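Prophenoloxidase b (PDB 3WKY) is the hemolymph precursor of a type 3 copper phenoloxidase, which probably hydroxylates monophenols and oxidises o-diphenols with oxygen bound at a dicopper centre. Local coordinates at residues R406-Q411 and P635-S640; R218-Y223 and Y333-V338; F450-F455 and K476-E481; V580-Q585 and I662-D667. One frame throughout, in Å; residues are numbered along the deposited sequence. Where two conformers were deposited one is given.

From the N terminus, contact 2 comes first: it joins the start of helix 218-239 to helix 334-343 and closes a loop of about 110 residues in the copper-containing domain. Contact 1 opens afterwards, at the end of helix 391-409, and its far partner, 635-640, lies in a loop of the Ig-like domain between strand 588-598 and helix 645-650. Within that excursion contact 3 pairs strands 445-456 and 472-481. Contact 4 sets the loop before strand 588-598 against strand 655-664 and crosses contact 1. Tyr407 packs on Gly334 and Ile335, and Lys408 and Glu637 on Tyr223, joining contacts 1 and 2. Contacts 3 and 4 meet at His664 and reach one sheet, in which strands 445-456 and 655-664 are neighbours.

Contact 1 (R406-Q411 and P635-S640); sequences RYKLTQ and PLERRS. With EDO (1,2-ethanediol), chain N.
The side chain of Lys408 crosses Glu637 obliquely, passing its backbone O before reaching its carboxylate. CB lies 3.3 Å from Glu637 O, and CG passes the same oxygen at 3.6 Å. A bend at chi2 (-70°) turns the chain so that CD lies equally near Glu637 O and OE2, while CE comes 3.5 Å from OE2. NZ makes a salt bridge to Glu637 OE2 at 2.7 Å, using the oxygen's anti lone pair. The ammonium is also paired with Asp325, and the other oxygen of Glu637 is hydrogen-bonded to Tyr414. Gln411 CB sits over one face of the Arg638 guanidinium, 4.0 Å from NE; that guanidinium is held by Pro412 O and Asn326 and meets Tyr414 in a cation-pi contact. A water donates to Lys408 O and Gln411 O and accepts from Arg639 N at 2.9 Å. In one of its two conformers Arg639 makes weak bonds, from NH1 to Leu409 O (3.1 Å) and from NE and NH2 to O1 of an ethanediol probably from the crystallisation liquor. This is an interdomain junction of the hemocyanin-type fold, where helix 391-409 of the dicopper domain meets a loop of the Ig-like domain.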
loop_
_atom_site.group_PDB
_atom_site.type_symbol
_atom_site.label_atom_id
_atom_site.label_comp_id
_atom_site.label_asym_id
_atom_site.label_seq_id
_atom_site.Cartn_x
_atom_site.Cartn_y
_atom_site.Cartn_z
ATOM N N ARG A 406 0.615 32.007 2.300
ATOM C CA ARG A 406 -0.013 31.885 0.986
ATOM C C ARG A 406 -0.769 33.166 0.667
ATOM O O ARG A 406 -0.675 33.703 -0.446
ATOM C CB ARG A 406 -0.995 30.712 0.950
ATOM C CG ARG A 406 -1.601 30.445 -0.438
ATOM C CD ARG A 406 -2.766 29.440 -0.323
ATOM N NE ARG A 406 -3.283 29.028 -1.630
ATOM C CZ ARG A 406 -3.051 27.838 -2.185
ATOM N NH1 ARG A 406 -2.308 26.928 -1.557
ATOM N NH2 ARG A 406 -3.568 27.557 -3.374
ATOM N N TYR A 407 -1.518 33.659 1.647
ATOM C CA TYR A 407 -2.235 34.902 1.444
ATOM C C TYR A 407 -1.243 36.076 1.290
ATOM O O TYR A 407 -1.378 36.895 0.365
ATOM C CB TYR A 407 -3.262 35.178 2.557
ATOM C CG TYR A 407 -3.657 36.637 2.486
ATOM C CD1 TYR A 407 -4.538 37.085 1.505
ATOM C CD2 TYR A 407 -3.072 37.583 3.329
ATOM C CE1 TYR A 407 -4.848 38.455 1.393
ATOM C CE2 TYR A 407 -3.380 38.931 3.221
ATOM C CZ TYR A 407 -4.266 39.359 2.255
ATOM O OH TYR A 407 -4.569 40.711 2.143
ATOM N N LYS A 408 -0.250 36.165 2.173
ATOM C CA LYS A 408 0.697 37.293 2.070
ATOM C C LYS A 408 1.341 37.376 0.691
ATOM O O LYS A 408 1.530 38.466 0.151
ATOM C CB LYS A 408 1.779 37.236 3.152
ATOM C CG LYS A 408 1.275 37.501 4.576
ATOM C CD LYS A 408 0.864 38.974 4.758
ATOM C CE LYS A 408 0.549 39.276 6.236
ATOM N NZ LYS A 408 0.277 40.751 6.438
ATOM N N LEU A 409 1.674 36.225 0.112
ATOM C CA LEU A 409 2.319 36.211 -1.202
ATOM C C LEU A 409 1.436 36.766 -2.328
ATOM O O LEU A 409 1.943 37.170 -3.384
ATOM C CB LEU A 409 2.818 34.801 -1.548
ATOM C CG LEU A 409 4.033 34.306 -0.759
ATOM C CD1 LEU A 409 4.439 32.904 -1.221
ATOM C CD2 LEU A 409 5.217 35.288 -0.860
ATOM N N THR A 410 0.123 36.803 -2.117
ATOM C CA THR A 410 -0.763 37.363 -3.142
ATOM C C THR A 410 -0.718 38.892 -3.156
ATOM O O THR A 410 -1.251 39.520 -4.065
ATOM C CB THR A 410 -2.232 36.949 -2.964
ATOM O OG1 THR A 410 -2.730 37.456 -1.717
ATOM C CG2 THR A 410 -2.383 35.416 -3.006
ATOM N N GLN A 411 -0.104 39.479 -2.140
ATOM C CA GLN A 411 -0.094 40.940 -2.023
ATOM C C GLN A 411 1.045 41.549 -2.817
ATOM O O GLN A 411 2.134 40.966 -2.913
ATOM C CB GLN A 411 -0.027 41.345 -0.548
ATOM C CG GLN A 411 -1.246 40.821 0.228
ATOM C CD GLN A 411 -2.545 41.253 -0.415
ATOM O OE1 GLN A 411 -2.882 42.437 -0.395
ATOM N NE2 GLN A 411 -3.279 40.300 -1.013
ATOM N N PRO A 635 7.908 45.682 7.531
ATOM C CA PRO A 635 7.573 45.390 6.134
ATOM C C PRO A 635 7.941 43.958 5.723
ATOM O O PRO A 635 7.909 43.642 4.532
ATOM C CB PRO A 635 8.487 46.357 5.383
ATOM C CG PRO A 635 9.730 46.390 6.224
ATOM C CD PRO A 635 9.293 46.176 7.664
ATOM N N LEU A 636 8.263 43.110 6.693
ATOM C CA LEU A 636 8.885 41.823 6.402
ATOM C C LEU A 636 7.889 40.653 6.345
ATOM O O LEU A 636 8.213 39.539 6.758
ATOM C CB LEU A 636 9.983 41.532 7.427
ATOM C CG LEU A 636 11.086 42.605 7.450
ATOM C CD1 LEU A 636 12.106 42.279 8.528
ATOM C CD2 LEU A 636 11.749 42.704 6.084
ATOM N N GLU A 637 6.686 40.913 5.838
ATOM C CA GLU A 637 5.751 39.827 5.549
ATOM C C GLU A 637 5.277 39.867 4.100
ATOM O O GLU A 637 4.366 39.131 3.730
ATOM C CB GLU A 637 4.556 39.829 6.520
ATOM C CG GLU A 637 4.217 41.204 7.119
ATOM C CD GLU A 637 3.731 42.194 6.085
ATOM O OE1 GLU A 637 4.547 43.043 5.641
ATOM O OE2 GLU A 637 2.529 42.153 5.732
ATOM N N ARG A 638 5.902 40.701 3.267
ATOM C CA ARG A 638 5.562 40.702 1.840
ATOM C C ARG A 638 6.741 40.326 0.958
ATOM O O ARG A 638 7.900 40.493 1.334
ATOM C CB ARG A 638 5.024 42.068 1.366
ATOM C CG ARG A 638 3.608 42.383 1.824
ATOM C CD ARG A 638 2.962 43.472 0.981
ATOM N NE ARG A 638 1.856 44.108 1.695
ATOM C CZ ARG A 638 1.203 45.183 1.260
ATOM N NH1 ARG A 638 1.523 45.737 0.092
ATOM N NH2 ARG A 638 0.238 45.705 1.998
ATOM N N ARG A 639 6.432 39.858 -0.244
ATOM C CA ARG A 639 7.482 39.535 -1.189
ATOM C C ARG A 639 8.133 40.817 -1.706
ATOM O O ARG A 639 7.558 41.913 -1.613
ATOM C CB ARG A 639 6.929 38.715 -2.350
ATOM C CG ARG A 639 5.958 39.467 -3.229
ATOM C CD ARG A 639 5.229 38.488 -4.144
ATOM N NE ARG A 639 5.024 39.041 -5.477
ATOM C CZ ARG A 639 3.886 39.576 -5.904
ATOM N NH1 ARG A 639 2.826 39.627 -5.107
ATOM N NH2 ARG A 639 3.806 40.053 -7.139
ATOM N N SER A 640 9.339 40.668 -2.232
ATOM C CA SER A 640 10.107 41.788 -2.782
ATOM C C SER A 640 10.804 41.331 -4.046
ATOM O O SER A 640 11.114 40.153 -4.184
ATOM C CB SER A 640 11.182 42.240 -1.794
ATOM O OG SER A 640 12.009 43.243 -2.393
HETATM C C1 EDO N . 8.007 40.420 -6.735
HETATM O O1 EDO N . 6.606 40.648 -6.973
HETATM C C2 EDO N . 8.249 38.913 -6.670
HETATM O O2 EDO N . 8.853 38.538 -5.422
HETATM O O HOH W 1 3.636 39.849 -0.932
#

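Contact 2 (R218-Y223 and Y333-V338); sequences RGELFY and YGINLV
Asn336 brings its side-chain oxygen against the first turn of helix 218-239, and this is where the contact is tightest. Glu220 N donates to Asn336 OD1 at 2.9 Å, in the carbonyl plane and on a lone pair, and Gly219 N lies 2.8 Å from the same OD1. With CG anti to its own backbone N (chi1 -171°), Asn336 reaches out toward the other helix, while its ND2 is held by Asp332. A leucine here would probably leave Glu220 N without its acceptor and the start of the helix less firmly fixed. The two short helical segments approach to 6.8 Å and cross at 82°, closely enough that a side chain at Gly219 would collide with Asn336 O.

Beside this polar grip Ile335 packs on two neighbours. Its CD1 lies over one face of the Tyr223 ring, 4.0 Å from the centroid, in a CH-pi contact, and its CG2 touches Glu220 CD at 3.5 Å. The looser part is toward Tyr333: Glu220 OE1 stands over one face of that ring, but no nearer than 4.2 Å to CG. This side is nonetheless buried. Arg217 and Met632 N hold the carboxylate, and Tyr333 packs against Leu683 of the second subunit. Farther along helix 334-343, Glu340 and Glu343 form salt bridges with Arg218. Helix 391-409 supports Phe222, Tyr223 and Ile335, helix 193-205 packs on Leu221 and Phe222, and one turn further on, helix 218-239 carries His226, which lines the dicopper pocket.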
loop_
_atom_site.group_PDB
_atom_site.type_symbol
_atom_site.label_atom_id
_atom_site.label_comp_id
_atom_site.label_asym_id
_atom_site.label_seq_id
_atom_site.Cartn_x
_atom_site.Cartn_y
_atom_site.Cartn_z
ATOM N N ARG A 218 -8.253 41.222 15.311
ATOM C CA ARG A 218 -7.991 40.042 16.143
ATOM C C ARG A 218 -7.548 38.843 15.297
ATOM O O ARG A 218 -6.727 38.034 15.735
ATOM C CB ARG A 218 -9.239 39.647 16.943
ATOM C CG ARG A 218 -8.941 38.749 18.168
ATOM C CD ARG A 218 -10.191 38.001 18.631
ATOM N NE ARG A 218 -10.668 37.169 17.527
ATOM C CZ ARG A 218 -10.133 35.998 17.196
ATOM N NH1 ARG A 218 -9.156 35.476 17.929
ATOM N NH2 ARG A 218 -10.593 35.339 16.145
ATOM N N GLY A 219 -8.123 38.720 14.108
ATOM C CA GLY A 219 -7.739 37.664 13.180
ATOM C C GLY A 219 -6.309 37.834 12.718
ATOM O O GLY A 219 -5.558 36.864 12.580
ATOM N N GLU A 220 -5.913 39.083 12.477
ATOM C CA GLU A 220 -4.541 39.349 12.110
ATOM C C GLU A 220 -3.594 39.073 13.281
ATOM O O GLU A 220 -2.475 38.572 13.091
ATOM C CB GLU A 220 -4.393 40.798 11.613
ATOM C CG GLU A 220 -2.971 41.158 11.262
ATOM C CD GLU A 220 -2.872 42.569 10.740
ATOM O OE1 GLU A 220 -3.914 43.270 10.780
ATOM O OE2 GLU A 220 -1.776 42.964 10.271
ATOM N N LEU A 221 -4.035 39.393 14.496
ATOM C CA LEU A 221 -3.213 39.136 15.673
ATOM C C LEU A 221 -3.058 37.636 15.905
ATOM O O LEU A 221 -2.006 37.187 16.359
ATOM C CB LEU A 221 -3.824 39.794 16.915
ATOM C CG LEU A 221 -2.907 39.960 18.130
ATOM C CD1 LEU A 221 -1.829 41.032 17.896
ATOM C CD2 LEU A 221 -3.732 40.302 19.373
ATOM N N PHE A 222 -4.119 36.876 15.618
ATOM C CA PHE A 222 -4.031 35.410 15.659
ATOM C C PHE A 222 -2.887 34.943 14.754
ATOM O O PHE A 222 -1.984 34.223 15.198
ATOM C CB PHE A 222 -5.354 34.784 15.245
ATOM C CG PHE A 222 -5.284 33.291 15.080
ATOM C CD1 PHE A 222 -5.168 32.472 16.186
ATOM C CD2 PHE A 222 -5.314 32.718 13.814
ATOM C CE1 PHE A 222 -5.088 31.086 16.043
ATOM C CE2 PHE A 222 -5.248 31.321 13.661
ATOM C CZ PHE A 222 -5.133 30.518 14.771
ATOM N N TYR A 223 -2.906 35.380 13.499
ATOM C CA TYR A 223 -1.793 35.121 12.591
ATOM C C TYR A 223 -0.454 35.541 13.184
ATOM O O TYR A 223 0.494 34.757 13.196
ATOM C CB TYR A 223 -2.003 35.851 11.259
ATOM C CG TYR A 223 -0.713 36.251 10.594
ATOM C CD1 TYR A 223 0.136 35.292 10.041
ATOM C CD2 TYR A 223 -0.337 37.595 10.505
ATOM C CE1 TYR A 223 1.340 35.664 9.421
ATOM C CE2 TYR A 223 0.852 37.966 9.891
ATOM C CZ TYR A 223 1.682 37.001 9.349
ATOM O OH TYR A 223 2.861 37.372 8.733
ATOM N N TYR A 333 -8.514 44.652 6.785
ATOM C CA TYR A 333 -7.290 44.113 6.206
ATOM C C TYR A 333 -7.537 42.673 5.761
ATOM O O TYR A 333 -8.176 41.900 6.484
ATOM C CB TYR A 333 -6.170 44.089 7.248
ATOM C CG TYR A 333 -5.717 45.454 7.728
ATOM C CD1 TYR A 333 -6.509 46.206 8.598
ATOM C CD2 TYR A 333 -4.501 45.978 7.330
ATOM C CE1 TYR A 333 -6.102 47.453 9.041
ATOM C CE2 TYR A 333 -4.081 47.229 7.771
ATOM C CZ TYR A 333 -4.892 47.955 8.628
ATOM O OH TYR A 333 -4.477 49.197 9.074
ATOM N N GLY A 334 -7.019 42.306 4.592
ATOM C CA GLY A 334 -7.197 40.950 4.094
ATOM C C GLY A 334 -6.641 39.904 5.048
ATOM O O GLY A 334 -7.275 38.863 5.260
ATOM N N ILE A 335 -5.464 40.158 5.610
ATOM C CA ILE A 335 -4.877 39.231 6.586
ATOM C C ILE A 335 -5.817 39.016 7.779
ATOM O O ILE A 335 -5.928 37.892 8.306
ATOM C CB ILE A 335 -3.469 39.696 7.049
ATOM C CG1 ILE A 335 -2.885 38.747 8.109
ATOM C CG2 ILE A 335 -3.507 41.138 7.598
ATOM C CD1 ILE A 335 -2.674 37.297 7.587
ATOM N N ASN A 336 -6.526 40.070 8.192
ATOM C CA ASN A 336 -7.479 39.944 9.290
ATOM C C ASN A 336 -8.684 39.091 8.905
ATOM O O ASN A 336 -9.124 38.240 9.679
ATOM C CB ASN A 336 -7.967 41.311 9.773
ATOM C CG ASN A 336 -8.786 41.207 11.044
ATOM O OD1 ASN A 336 -8.341 40.618 12.036
ATOM N ND2 ASN A 336 -9.993 41.751 11.018
ATOM N N LEU A 337 -9.221 39.333 7.708
ATOM C CA LEU A 337 -10.360 38.563 7.208
ATOM C C LEU A 337 -10.028 37.078 7.083
ATOM O O LEU A 337 -10.867 36.218 7.399
ATOM C CB LEU A 337 -10.801 39.107 5.841
ATOM C CG LEU A 337 -11.541 40.448 5.916
ATOM C CD1 LEU A 337 -11.565 41.118 4.545
ATOM C CD2 LEU A 337 -12.961 40.247 6.435
ATOM N N VAL A 338 -8.820 36.781 6.602
ATOM C CA VAL A 338 -8.374 35.378 6.470
ATOM C C VAL A 338 -8.218 34.769 7.857
ATOM O O VAL A 338 -8.655 33.637 8.099
ATOM C CB VAL A 338 -7.043 35.289 5.667
ATOM C CG1 VAL A 338 -6.466 33.863 5.704
ATOM C CG2 VAL A 338 -7.270 35.722 4.227
#

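Contact 3 (F450-F455 and K476-E481); sequences FTPKTF and KSNFLE
Lys453 and Phe479 leave their strands with similar first torsions, each CG anti to its carbonyl carbon (chi1 -66° and -68°), which lays the lysine chain over the phenylalanine ring. Lys453 CB lies 3.4 Å from Phe479 CE1, and CD stands over the ring face, 4.0 Å from the centroid. A final bend at chi4 (-64°) carries NZ past the ring to Glu481 OE2, at 2.7 Å, in a salt bridge on that oxygen's anti lone pair. Beneath, the antiparallel strands exchange hydrogen bonds in two pairs, Thr451 with Phe479 and Lys453 with Ser477; Lys453 N donates to Ser477 O at 2.8 Å. On the face bearing Phe450, Pro452 and Thr454, Leu480 CD1 rests over the Phe450 ring, 3.9 Å from its centroid. A serine in place of Lys453 would probably remove most of the cover, the methylenes beyond CB, from that face of Phe479 and leave Glu481 OE2 without its mate across the strands. These are neighbouring strands of the Ig-like domain's sheet, and Met193 and Asn194 of helix 193-205 also touch Phe479. Lysine thus serves two chemistries: its methylenes shield an aromatic ring, while its ammonium probably balances a carboxylate that Arg576 also engages.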
loop_
_atom_site.group_PDB
_atom_site.type_symbol
_atom_site.label_atom_id
_atom_site.label_comp_id
_atom_site.label_asym_id
_atom_site.label_seq_id
_atom_site.Cartn_x
_atom_site.Cartn_y
_atom_site.Cartn_z
ATOM N N PHE A 450 20.884 27.653 31.228
ATOM C CA PHE A 450 19.786 27.166 32.061
ATOM C C PHE A 450 19.953 27.582 33.519
ATOM O O PHE A 450 21.060 27.564 34.054
ATOM C CB PHE A 450 19.608 25.650 31.943
ATOM C CG PHE A 450 18.999 25.223 30.637
ATOM C CD1 PHE A 450 17.617 25.176 30.484
ATOM C CD2 PHE A 450 19.806 24.891 29.555
ATOM C CE1 PHE A 450 17.049 24.791 29.272
ATOM C CE2 PHE A 450 19.246 24.507 28.338
ATOM C CZ PHE A 450 17.870 24.455 28.198
ATOM N N THR A 451 18.836 27.959 34.136
ATOM C CA THR A 451 18.799 28.440 35.512
ATOM C C THR A 451 17.566 27.844 36.197
ATOM O O THR A 451 16.503 27.738 35.586
ATOM C CB THR A 451 18.727 29.992 35.544
ATOM O OG1 THR A 451 19.995 30.546 35.167
ATOM C CG2 THR A 451 18.376 30.507 36.928
ATOM N N PRO A 452 17.703 27.440 37.468
ATOM C CA PRO A 452 16.541 26.937 38.214
ATOM C C PRO A 452 15.578 28.057 38.599
ATOM O O PRO A 452 16.010 29.195 38.785
ATOM C CB PRO A 452 17.174 26.339 39.474
ATOM C CG PRO A 452 18.449 27.099 39.649
ATOM C CD PRO A 452 18.949 27.344 38.251
ATOM N N LYS A 453 14.288 27.742 38.676
ATOM C CA LYS A 453 13.292 28.650 39.235
ATOM C C LYS A 453 12.368 27.830 40.128
ATOM O O LYS A 453 12.131 26.648 39.867
ATOM C CB LYS A 453 12.469 29.339 38.145
ATOM C CG LYS A 453 13.249 30.294 37.240
ATOM C CD LYS A 453 12.297 30.991 36.272
ATOM C CE LYS A 453 13.035 31.673 35.120
ATOM N NZ LYS A 453 13.921 32.762 35.589
ATOM N N THR A 454 11.839 28.469 41.168
ATOM C CA THR A 454 11.018 27.781 42.162
ATOM C C THR A 454 9.737 28.568 42.393
ATOM O O THR A 454 9.765 29.797 42.412
ATOM C CB THR A 454 11.787 27.651 43.493
ATOM O OG1 THR A 454 13.017 26.953 43.263
ATOM C CG2 THR A 454 10.971 26.892 44.523
ATOM N N PHE A 455 8.611 27.872 42.544
ATOM C CA PHE A 455 7.371 28.544 42.923
ATOM C C PHE A 455 6.601 27.781 44.000
ATOM O O PHE A 455 6.822 26.586 44.215
ATOM C CB PHE A 455 6.475 28.816 41.707
ATOM C CG PHE A 455 5.900 27.579 41.077
ATOM C CD1 PHE A 455 6.626 26.869 40.133
ATOM C CD2 PHE A 455 4.626 27.136 41.416
ATOM C CE1 PHE A 455 6.100 25.728 39.545
ATOM C CE2 PHE A 455 4.093 25.992 40.832
ATOM C CZ PHE A 455 4.838 25.291 39.892
ATOM N N LYS A 476 10.559 23.132 42.033
ATOM C CA LYS A 476 11.740 23.714 41.419
ATOM C C LYS A 476 12.050 23.003 40.110
ATOM O O LYS A 476 11.927 21.784 40.013
ATOM C CB LYS A 476 12.921 23.596 42.380
ATOM C CG LYS A 476 14.273 23.958 41.780
ATOM C CD LYS A 476 15.370 23.879 42.836
ATOM C CE LYS A 476 16.734 23.754 42.188
ATOM N NZ LYS A 476 17.828 23.969 43.171
ATOM N N SER A 477 12.434 23.765 39.093
ATOM C CA SER A 477 12.790 23.174 37.812
ATOM C C SER A 477 13.663 24.137 37.027
ATOM O O SER A 477 13.820 25.301 37.408
ATOM C CB SER A 477 11.539 22.808 37.008
ATOM O OG SER A 477 10.725 23.949 36.786
ATOM N N ASN A 478 14.232 23.645 35.934
ATOM C CA ASN A 478 15.167 24.434 35.138
ATOM C C ASN A 478 14.491 25.117 33.960
ATOM O O ASN A 478 13.572 24.563 33.357
ATOM C CB ASN A 478 16.307 23.544 34.646
ATOM C CG ASN A 478 17.173 23.042 35.781
ATOM O OD1 ASN A 478 17.650 23.828 36.601
ATOM N ND2 ASN A 478 17.367 21.729 35.846
ATOM N N PHE A 479 14.958 26.317 33.636
ATOM C CA PHE A 479 14.392 27.110 32.552
ATOM C C PHE A 479 15.527 27.680 31.724
ATOM O O PHE A 479 16.582 28.027 32.269
ATOM C CB PHE A 479 13.615 28.302 33.117
ATOM C CG PHE A 479 12.378 27.928 33.860
ATOM C CD1 PHE A 479 12.449 27.446 35.161
ATOM C CD2 PHE A 479 11.132 28.071 33.265
ATOM C CE1 PHE A 479 11.294 27.088 35.852
ATOM C CE2 PHE A 479 9.976 27.725 33.950
ATOM C CZ PHE A 479 10.057 27.235 35.249
ATOM N N LEU A 480 15.311 27.817 30.420
ATOM C CA LEU A 480 16.255 28.585 29.616
ATOM C C LEU A 480 16.173 30.023 30.117
ATOM O O LEU A 480 15.101 30.474 30.530
ATOM C CB LEU A 480 15.881 28.534 28.134
ATOM C CG LEU A 480 16.975 29.086 27.231
ATOM C CD1 LEU A 480 18.119 28.093 27.222
ATOM C CD2 LEU A 480 16.480 29.395 25.819
ATOM N N GLU A 481 17.299 30.739 30.084
ATOM C CA GLU A 481 17.340 32.116 30.549
ATOM C C GLU A 481 18.426 32.853 29.783
ATOM O O GLU A 481 19.204 32.229 29.063
ATOM C CB GLU A 481 17.632 32.167 32.057
ATOM C CG GLU A 481 16.409 32.422 32.937
ATOM C CD GLU A 481 15.873 33.842 32.808
ATOM O OE1 GLU A 481 16.421 34.640 32.003
ATOM O OE2 GLU A 481 14.897 34.169 33.521
HETATM O O HOH W 2 9.501 25.741 39.033
#

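Contact 4 (V580-Q585 and I662-D667); sequences VPRGTQ and ITHLRD
Ile662 fits against the loop 580-585 with both of its branches: CG2 touches Val580 CG1 at 3.7 Å and approaches Pro581 O, while CD1 meets Pro581 CD. The backbones join at Ile662 and His664. His664 N donates to Thr584 O at 2.9 Å, coming from above the carbonyl plane and not along a lone pair, and a weak bond runs from Thr584 N to Ile662 O (3.4 Å). Gly583 passes with its CA 3.5 Å from Ile662 O, and a side chain there would collide with that oxygen; its positive phi also suits glycine. The guanidinium of Arg582 lies flat on the His664 ring, centres 3.9 Å apart and planes at 26°. The ring is turned up to it by a first torsion that puts CG anti to the backbone N (chi1 179°). Arg582 was modelled in two conformers, so the persistence of the stack is doubtful; in this one NH1 donates to Gly583 O at 2.9 Å, the oxygen tilted from the guanidinium plane.

The pairing amounts to a single bridge, Thr584 with Thr663, in the last part of strand 655-664 of the Ig-like domain's sheet, where the loop leading into strand 588-598 runs beside it. Farther out, Thr448 of strand 445-456 is hydrogen-bonded to both His664 ND1 and Arg582 O, and Phe450 sets its ring steeply against the imidazole. From helix 218-239, Glu236 and Ser239 hold the backbone nitrogens of Arg582 and Gly583. A water spans Gln585 O and His664 O. Arg666 packs on Tyr312 of the third subunit.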
loop_
_atom_site.group_PDB
_atom_site.type_symbol
_atom_site.label_atom_id
_atom_site.label_comp_id
_atom_site.label_asym_id
_atom_site.label_seq_id
_atom_site.Cartn_x
_atom_site.Cartn_y
_atom_site.Cartn_z
ATOM N N VAL A 580 15.441 35.447 24.065
ATOM C CA VAL A 580 16.593 35.245 23.194
ATOM C C VAL A 580 16.596 33.780 22.761
ATOM O O VAL A 580 16.510 32.891 23.608
ATOM C CB VAL A 580 17.902 35.589 23.954
ATOM C CG1 VAL A 580 19.155 35.261 23.112
ATOM C CG2 VAL A 580 17.895 37.081 24.365
ATOM N N PRO A 581 16.679 33.520 21.445
ATOM C CA PRO A 581 16.817 32.119 21.000
ATOM C C PRO A 581 18.045 31.468 21.647
ATOM O O PRO A 581 19.011 32.166 21.947
ATOM C CB PRO A 581 17.016 32.251 19.486
ATOM C CG PRO A 581 16.286 33.524 19.126
ATOM C CD PRO A 581 16.552 34.456 20.311
ATOM N N ARG A 582 18.003 30.156 21.862
ATOM C CA ARG A 582 19.076 29.440 22.565
ATOM C C ARG A 582 20.465 29.714 22.000
ATOM O O ARG A 582 21.412 29.985 22.752
ATOM C CB ARG A 582 18.813 27.929 22.533
ATOM C CG ARG A 582 19.862 27.064 23.238
ATOM C CD ARG A 582 19.684 25.600 22.806
ATOM N NE ARG A 582 20.572 24.638 23.465
ATOM C CZ ARG A 582 21.792 24.304 23.038
ATOM N NH1 ARG A 582 22.318 24.875 21.960
ATOM N NH2 ARG A 582 22.503 23.398 23.704
ATOM N N GLY A 583 20.594 29.648 20.678
ATOM C CA GLY A 583 21.904 29.758 20.058
ATOM C C GLY A 583 22.709 28.489 20.292
ATOM O O GLY A 583 22.184 27.485 20.800
ATOM N N THR A 584 23.989 28.520 19.927
ATOM C CA THR A 584 24.816 27.314 19.952
ATOM C C THR A 584 26.075 27.524 20.778
ATOM O O THR A 584 26.454 28.658 21.080
ATOM C CB THR A 584 25.262 26.900 18.531
ATOM O OG1 THR A 584 26.083 27.938 17.962
ATOM C CG2 THR A 584 24.055 26.668 17.612
ATOM N N GLN A 585 26.740 26.431 21.117
ATOM C CA GLN A 585 27.986 26.522 21.869
ATOM C C GLN A 585 29.066 27.310 21.113
ATOM O O GLN A 585 29.846 28.046 21.724
ATOM C CB GLN A 585 28.475 25.118 22.222
ATOM C CG GLN A 585 29.830 25.065 22.902
ATOM C CD GLN A 585 30.111 23.697 23.485
ATOM O OE1 GLN A 585 30.702 22.837 22.828
ATOM N NE2 GLN A 585 29.680 23.482 24.724
ATOM N N ILE A 662 24.626 34.605 18.930
ATOM C CA ILE A 662 24.021 34.118 20.168
ATOM C C ILE A 662 24.678 32.807 20.567
ATOM O O ILE A 662 24.737 31.866 19.770
ATOM C CB ILE A 662 22.481 33.914 20.030
ATOM C CG1 ILE A 662 21.814 35.212 19.567
ATOM C CG2 ILE A 662 21.887 33.423 21.354
ATOM C CD1 ILE A 662 20.302 35.141 19.473
ATOM N N THR A 663 25.161 32.741 21.804
ATOM C CA THR A 663 25.973 31.621 22.249
ATOM C C THR A 663 25.377 30.992 23.497
ATOM O O THR A 663 25.178 31.669 24.503
ATOM C CB THR A 663 27.417 32.080 22.534
ATOM O OG1 THR A 663 28.040 32.458 21.301
ATOM C CG2 THR A 663 28.233 30.963 23.187
ATOM N N HIS A 664 25.061 29.698 23.423
ATOM C CA HIS A 664 24.524 28.988 24.570
ATOM C C HIS A 664 25.659 28.474 25.440
ATOM O O HIS A 664 26.579 27.824 24.945
ATOM C CB HIS A 664 23.652 27.795 24.122
ATOM C CG HIS A 664 23.089 27.004 25.262
ATOM N ND1 HIS A 664 22.091 27.486 26.079
ATOM C CD2 HIS A 664 23.388 25.767 25.724
ATOM C CE1 HIS A 664 21.796 26.581 26.998
ATOM N NE2 HIS A 664 22.571 25.529 26.806
ATOM N N LEU A 665 25.571 28.749 26.740
ATOM C CA LEU A 665 26.567 28.287 27.699
ATOM C C LEU A 665 26.024 27.134 28.539
ATOM O O LEU A 665 25.098 27.319 29.341
ATOM C CB LEU A 665 26.986 29.442 28.619
ATOM C CG LEU A 665 27.571 30.675 27.923
ATOM C CD1 LEU A 665 27.726 31.864 28.891
ATOM C CD2 LEU A 665 28.897 30.330 27.272
ATOM N N ARG A 666 26.594 25.945 28.346
ATOM C CA ARG A 666 26.256 24.780 29.158
ATOM C C ARG A 666 26.688 24.994 30.616
ATOM O O ARG A 666 26.068 24.479 31.546
ATOM C CB ARG A 666 26.918 23.526 28.578
ATOM C CG ARG A 666 26.765 22.290 29.450
ATOM C CD ARG A 666 27.416 21.052 28.841
ATOM N NE ARG A 666 26.531 20.356 27.909
ATOM C CZ ARG A 666 25.487 19.616 28.273
ATOM N NH1 ARG A 666 25.171 19.482 29.558
ATOM N NH2 ARG A 666 24.747 19.018 27.350
ATOM N N ASP A 667 27.747 25.777 30.794
ATOM C CA ASP A 667 28.283 26.110 32.109
ATOM C C ASP A 667 28.682 27.584 32.075
ATOM O O ASP A 667 29.742 27.934 31.550
ATOM C CB ASP A 667 29.497 25.226 32.410
ATOM C CG ASP A 667 30.270 25.677 33.638
ATOM O OD1 ASP A 667 29.672 26.312 34.534
ATOM O OD2 ASP A 667 31.486 25.389 33.700
HETATM O O HOH W 3 29.704 28.202 24.594
#